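Local coordinates for coat protein (Papaya mosaic virus, PDB 4DOX), which builds the capsid of a flexible filamentous plant virus, its subunits probably stacking in a helical array around the genomic RNA, at residues C67-S72 against A123-E128; P112-L117 against F141-G146. All blocks are in the same frame, centred on the assembly; numbering follows the deposited sequence.

Contact 1: residues C67-S72 against A123-E128; sequences CYDNGS and APANWE
Y68 and P124 meet where the last turn of helix 56-70 faces the loop that follows helix 111-118, within the viral coat protein family region. The tyrosine swings its CG opposite its own backbone N (chi1 -175°), and this carries the ring out to the proline. The two side chains cross obliquely. Y68 CE2 lies 3.4 Å from P124 CD and 3.6 Å from P124 CG. At the edge of the phenol ring, A123 C adds to this, 3.9 Å from Y68 CE2.

D69 supplies the polar half. Its OD1 accepts A125 N at 2.9 Å, a fairly straight bond (162°). The amide comes from the anti side of the carboxylate, somewhat out of its plane. The same OD1 forms a salt bridge with R118 of helix 111-118. The side chain of N126 reaches back to the helix, and its ND2 donates to D69 O at 3.2 Å. This bond is bent (138°), with ND2 well above the carbonyl plane. A water also donates to D69 O and accepts from N126 N.

P124 to W127 form a type I beta turn, closed by W127 N on P124 O. G71, with positive phi, leaves the helix just beyond. The turn and the water together supply donors to D69 O near the helix end, and R118 would tend to keep D69 ionised.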
loop_
_atom_site.group_PDB
_atom_site.type_symbol
_atom_site.label_atom_id
_atom_site.label_comp_id
_atom_site.label_asym_id
_atom_site.label_seq_id
_atom_site.Cartn_x
_atom_site.Cartn_y
_atom_site.Cartn_z
ATOM N N CYS A 67 7.115 6.710 0.325
ATOM C CA CYS A 67 7.546 5.382 0.817
ATOM C C CYS A 67 8.231 4.543 -0.243
ATOM O O CYS A 67 9.146 3.752 0.082
ATOM C CB CYS A 67 6.388 4.628 1.441
ATOM S SG CYS A 67 5.927 5.435 3.001
ATOM N N TYR A 68 7.824 4.751 -1.503
ATOM C CA TYR A 68 8.508 4.170 -2.657
ATOM C C TYR A 68 10.012 4.480 -2.650
ATOM O O TYR A 68 10.814 3.591 -3.002
ATOM C CB TYR A 68 7.856 4.635 -3.957
ATOM C CG TYR A 68 8.407 4.016 -5.225
ATOM C CD1 TYR A 68 7.815 2.870 -5.771
ATOM C CD2 TYR A 68 9.484 4.601 -5.897
ATOM C CE1 TYR A 68 8.287 2.302 -6.963
ATOM C CE2 TYR A 68 9.979 4.061 -7.076
ATOM C CZ TYR A 68 9.390 2.902 -7.635
ATOM O OH TYR A 68 9.898 2.330 -8.832
ATOM N N ASP A 69 10.398 5.703 -2.231
ATOM C CA ASP A 69 11.842 6.087 -2.142
ATOM C C ASP A 69 12.443 5.729 -0.773
ATOM O O ASP A 69 13.534 5.158 -0.675
ATOM C CB ASP A 69 12.091 7.567 -2.526
ATOM C CG ASP A 69 11.669 7.885 -3.988
ATOM O OD1 ASP A 69 12.179 7.198 -4.915
ATOM O OD2 ASP A 69 10.801 8.802 -4.226
ATOM N N ASN A 70 11.688 6.024 0.280
ATOM C CA ASN A 70 12.251 6.065 1.632
ATOM C C ASN A 70 11.978 4.863 2.550
ATOM O O ASN A 70 12.584 4.767 3.590
ATOM C CB ASN A 70 11.835 7.365 2.309
ATOM C CG ASN A 70 12.343 8.610 1.557
ATOM O OD1 ASN A 70 13.539 8.909 1.571
ATOM N ND2 ASN A 70 11.434 9.330 0.904
ATOM N N GLY A 71 11.103 3.933 2.158
ATOM C CA GLY A 71 10.708 2.863 3.064
ATOM C C GLY A 71 9.345 3.123 3.678
ATOM O O GLY A 71 8.881 4.255 3.714
ATOM N N SER A 72 8.686 2.064 4.132
ATOM C CA SER A 72 7.309 2.134 4.656
ATOM C C SER A 72 7.274 1.449 6.028
ATOM O O SER A 72 6.231 1.066 6.530
ATOM C CB SER A 72 6.316 1.474 3.670
ATOM O OG SER A 72 6.583 0.091 3.524
ATOM N N ALA A 123 13.307 5.257 -10.968
ATOM C CA ALA A 123 13.569 4.164 -10.022
ATOM C C ALA A 123 13.586 4.600 -8.530
ATOM O O ALA A 123 13.767 5.764 -8.223
ATOM C CB ALA A 123 14.858 3.504 -10.389
ATOM N N PRO A 124 13.393 3.655 -7.591
ATOM C CA PRO A 124 13.632 4.057 -6.214
ATOM C C PRO A 124 14.941 4.873 -6.033
ATOM O O PRO A 124 16.033 4.445 -6.437
ATOM C CB PRO A 124 13.689 2.703 -5.483
ATOM C CG PRO A 124 12.742 1.905 -6.156
ATOM C CD PRO A 124 12.835 2.297 -7.640
ATOM N N ALA A 125 14.837 6.038 -5.408
ATOM C CA ALA A 125 16.018 6.886 -5.226
ATOM C C ALA A 125 17.291 6.129 -4.735
ATOM O O ALA A 125 18.388 6.316 -5.279
ATOM C CB ALA A 125 15.689 8.069 -4.346
ATOM N N ASN A 126 17.114 5.246 -3.759
ATOM C CA ASN A 126 18.231 4.595 -3.084
ATOM C C ASN A 126 18.490 3.164 -3.547
ATOM O O ASN A 126 19.109 2.386 -2.807
ATOM C CB ASN A 126 18.002 4.606 -1.554
ATOM C CG ASN A 126 17.710 6.009 -1.014
ATOM O OD1 ASN A 126 18.552 6.895 -1.086
ATOM N ND2 ASN A 126 16.504 6.213 -0.497
ATOM N N TRP A 127 18.036 2.808 -4.757
ATOM C CA TRP A 127 18.166 1.423 -5.255
ATOM C C TRP A 127 19.582 0.871 -5.193
ATOM O O TRP A 127 19.788 -0.302 -4.871
ATOM C CB TRP A 127 17.579 1.268 -6.663
ATOM C CG TRP A 127 18.334 1.991 -7.767
ATOM C CD1 TRP A 127 18.034 3.220 -8.334
ATOM C CD2 TRP A 127 19.487 1.500 -8.467
ATOM N NE1 TRP A 127 18.941 3.517 -9.317
ATOM C CE2 TRP A 127 19.844 2.486 -9.421
ATOM C CE3 TRP A 127 20.268 0.316 -8.372
ATOM C CZ2 TRP A 127 20.939 2.332 -10.259
ATOM C CZ3 TRP A 127 21.354 0.169 -9.211
ATOM C CH2 TRP A 127 21.679 1.169 -10.135
ATOM N N GLU A 128 20.550 1.729 -5.482
ATOM C CA GLU A 128 21.942 1.306 -5.470
ATOM C C GLU A 128 22.517 1.117 -4.084
ATOM O O GLU A 128 23.239 0.182 -3.836
ATOM C CB GLU A 128 22.812 2.263 -6.237
ATOM C CG GLU A 128 24.191 1.713 -6.440
ATOM C CD GLU A 128 24.819 2.339 -7.644
ATOM O OE1 GLU A 128 24.245 3.362 -8.154
ATOM O OE2 GLU A 128 25.859 1.789 -8.080
HETATM O O HOH W 1 15.070 3.762 -2.813
#

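Contact 2: residues P112-L117 against F141-G146; sequences PIIWNL and FDFFDG
W115, whose indole packs against F141 and F144, gives its NE1 to the carbonyl oxygen of R161. That bond lies beyond the contact and fixes the pyrrole side of the ring, while the benzo side meets the phenylalanines. CG of W115 stands opposite its backbone N (chi1 180°), which extends the indole away from the helix. Its CE3 lies 4.1 Å from F141 CZ. Each atom lies near the plane of the other ring, at its edge, and the side chains cross at about a right angle.

F144 runs alongside W115, and both point the same way. F144 CE1 comes 3.7 Å from W115 CZ3, which lies at the edge of the F144 ring. The planes of the F144 ring and the six-membered ring of W115 are turned by 56°, with centroids 6.0 Å apart.

This is part of the core of an all-helical coat protein. Helix 111-118 is covered here by a loop that includes a short 3-10 segment, 144-146. The loop carries three phenylalanines in four residues, and all three turn toward the helix or end close to it. One methyl of I114, CG2, touches both F141 and F143. It is 3.9 Å from F143 CE2 and 4.3 Å from F141 CE1. Within the loop, F141 CD1 stands 3.6 Å above the centre of the F143 ring, so the two phenylalanines also pack on each other.

At the start of the helix segment, P112 CG touches G146 O at 3.6 Å. Helix 56-70 packs on I114 and F143, and helix 165-172 covers W115 and F144.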
loop_
_atom_site.group_PDB
_atom_site.type_symbol
_atom_site.label_atom_id
_atom_site.label_comp_id
_atom_site.label_asym_id
_atom_site.label_seq_id
_atom_site.Cartn_x
_atom_site.Cartn_y
_atom_site.Cartn_z
ATOM N N PRO A 112 0.271 -1.372 -6.980
ATOM C CA PRO A 112 0.138 -1.389 -8.466
ATOM C C PRO A 112 0.058 -0.001 -9.103
ATOM O O PRO A 112 0.527 0.190 -10.217
ATOM C CB PRO A 112 -1.148 -2.192 -8.707
ATOM C CG PRO A 112 -1.297 -3.002 -7.480
ATOM C CD PRO A 112 -0.813 -2.141 -6.345
ATOM N N ILE A 113 -0.486 0.973 -8.380
ATOM C CA ILE A 113 -0.613 2.316 -8.918
ATOM C C ILE A 113 0.780 2.982 -8.986
ATOM O O ILE A 113 1.116 3.640 -9.982
ATOM C CB ILE A 113 -1.506 3.170 -8.031
ATOM C CG1 ILE A 113 -2.849 2.490 -7.701
ATOM C CG2 ILE A 113 -1.717 4.503 -8.652
ATOM C CD1 ILE A 113 -3.628 2.041 -8.917
ATOM N N ILE A 114 1.589 2.827 -7.932
ATOM C CA ILE A 114 2.858 3.513 -7.898
ATOM C C ILE A 114 3.786 2.797 -8.865
ATOM O O ILE A 114 4.595 3.444 -9.556
ATOM C CB ILE A 114 3.467 3.647 -6.489
ATOM C CG1 ILE A 114 4.557 4.727 -6.489
ATOM C CG2 ILE A 114 4.019 2.302 -5.989
ATOM C CD1 ILE A 114 4.071 6.159 -6.827
ATOM N N TRP A 115 3.623 1.477 -8.981
ATOM C CA TRP A 115 4.292 0.740 -10.053
ATOM C C TRP A 115 4.053 1.424 -11.410
ATOM O O TRP A 115 5.000 1.738 -12.118
ATOM C CB TRP A 115 3.806 -0.691 -10.094
ATOM C CG TRP A 115 4.436 -1.519 -11.172
ATOM C CD1 TRP A 115 3.907 -1.790 -12.417
ATOM C CD2 TRP A 115 5.674 -2.238 -11.103
ATOM N NE1 TRP A 115 4.748 -2.612 -13.123
ATOM C CE2 TRP A 115 5.844 -2.900 -12.349
ATOM C CE3 TRP A 115 6.671 -2.377 -10.115
ATOM C CZ2 TRP A 115 6.970 -3.707 -12.636
ATOM C CZ3 TRP A 115 7.806 -3.168 -10.399
ATOM C CH2 TRP A 115 7.929 -3.832 -11.654
ATOM N N ASN A 116 2.801 1.695 -11.761
ATOM C CA ASN A 116 2.551 2.317 -13.060
ATOM C C ASN A 116 3.133 3.698 -13.137
ATOM O O ASN A 116 3.518 4.158 -14.202
ATOM C CB ASN A 116 1.054 2.399 -13.366
ATOM C CG ASN A 116 0.522 1.148 -14.032
ATOM O OD1 ASN A 116 1.009 0.021 -13.776
ATOM N ND2 ASN A 116 -0.485 1.330 -14.889
ATOM N N LEU A 117 3.203 4.365 -11.995
ATOM C CA LEU A 117 3.669 5.740 -11.983
ATOM C C LEU A 117 5.188 5.909 -12.102
ATOM O O LEU A 117 5.654 6.874 -12.711
ATOM C CB LEU A 117 3.137 6.463 -10.754
ATOM C CG LEU A 117 1.656 6.767 -10.936
ATOM C CD1 LEU A 117 1.057 7.130 -9.602
ATOM C CD2 LEU A 117 1.513 7.888 -11.922
ATOM N N PHE A 141 11.700 -1.460 -3.721
ATOM C CA PHE A 141 10.883 -0.866 -2.690
ATOM C C PHE A 141 10.285 -1.943 -1.838
ATOM O O PHE A 141 10.080 -3.090 -2.304
ATOM C CB PHE A 141 9.838 0.131 -3.212
ATOM C CG PHE A 141 8.854 -0.418 -4.213
ATOM C CD1 PHE A 141 7.495 -0.489 -3.894
ATOM C CD2 PHE A 141 9.254 -0.768 -5.521
ATOM C CE1 PHE A 141 6.561 -0.987 -4.851
ATOM C CE2 PHE A 141 8.337 -1.242 -6.455
ATOM C CZ PHE A 141 6.996 -1.347 -6.130
ATOM N N ASP A 142 10.030 -1.596 -0.575
ATOM C CA ASP A 142 9.665 -2.606 0.389
ATOM C C ASP A 142 8.216 -3.061 0.385
ATOM O O ASP A 142 7.829 -3.810 1.274
ATOM C CB ASP A 142 10.120 -2.230 1.799
ATOM C CG ASP A 142 9.373 -1.035 2.379
ATOM O OD1 ASP A 142 8.309 -0.636 1.852
ATOM O OD2 ASP A 142 9.852 -0.498 3.399
ATOM N N PHE A 143 7.412 -2.634 -0.583
ATOM C CA PHE A 143 6.071 -3.194 -0.731
ATOM C C PHE A 143 5.828 -3.576 -2.172
ATOM O O PHE A 143 4.697 -3.482 -2.691
ATOM C CB PHE A 143 4.992 -2.229 -0.235
ATOM C CG PHE A 143 5.082 -0.860 -0.830
ATOM C CD1 PHE A 143 6.060 0.048 -0.386
ATOM C CD2 PHE A 143 4.174 -0.456 -1.822
ATOM C CE1 PHE A 143 6.134 1.363 -0.917
ATOM C CE2 PHE A 143 4.238 0.850 -2.380
ATOM C CZ PHE A 143 5.225 1.766 -1.930
ATOM N N PHE A 144 6.905 -3.985 -2.824
ATOM C CA PHE A 144 6.843 -4.461 -4.166
ATOM C C PHE A 144 5.889 -5.645 -4.230
ATOM O O PHE A 144 5.235 -5.847 -5.274
ATOM C CB PHE A 144 8.244 -4.844 -4.600
ATOM C CG PHE A 144 8.309 -5.774 -5.792
ATOM C CD1 PHE A 144 8.260 -5.266 -7.108
ATOM C CD2 PHE A 144 8.461 -7.152 -5.612
ATOM C CE1 PHE A 144 8.348 -6.111 -8.213
ATOM C CE2 PHE A 144 8.543 -8.014 -6.712
ATOM C CZ PHE A 144 8.488 -7.499 -8.011
ATOM N N ASP A 145 5.784 -6.418 -3.134
ATOM C CA ASP A 145 4.955 -7.645 -3.122
ATOM C C ASP A 145 3.496 -7.349 -3.284
ATOM O O ASP A 145 2.683 -8.274 -3.353
ATOM C CB ASP A 145 5.122 -8.498 -1.834
ATOM C CG ASP A 145 5.129 -7.667 -0.532
ATOM O OD1 ASP A 145 5.629 -8.245 0.471
ATOM O OD2 ASP A 145 4.681 -6.468 -0.499
ATOM N N GLY A 146 3.168 -6.062 -3.316
ATOM C CA GLY A 146 1.798 -5.612 -3.485
ATOM C C GLY A 146 1.444 -5.469 -4.949
ATOM O O GLY A 146 0.246 -5.448 -5.291
#

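Overall arrangement
Contact 2 lies in the core, and every residue that touches in it is buried. Contact 1 is nearer the surface, with A125 and N126 exposed. Their chemistry follows their place. Contact 2 has no hydrogen bond between its segments and relies on aromatic and aliphatic side chains. Contact 1 joins a helix end to a loop by hydrogen bonds as well as by the packing of Y68 on P124. Their centres are 11 Å apart, and they touch. The ring of Y68 from contact 1 meets F141 and I114 of contact 2, and S72 probably hydrogen-bonds to D142. Helix 111-118 serves both: it holds contact 2, and its R118 pairs with D69 of contact 1.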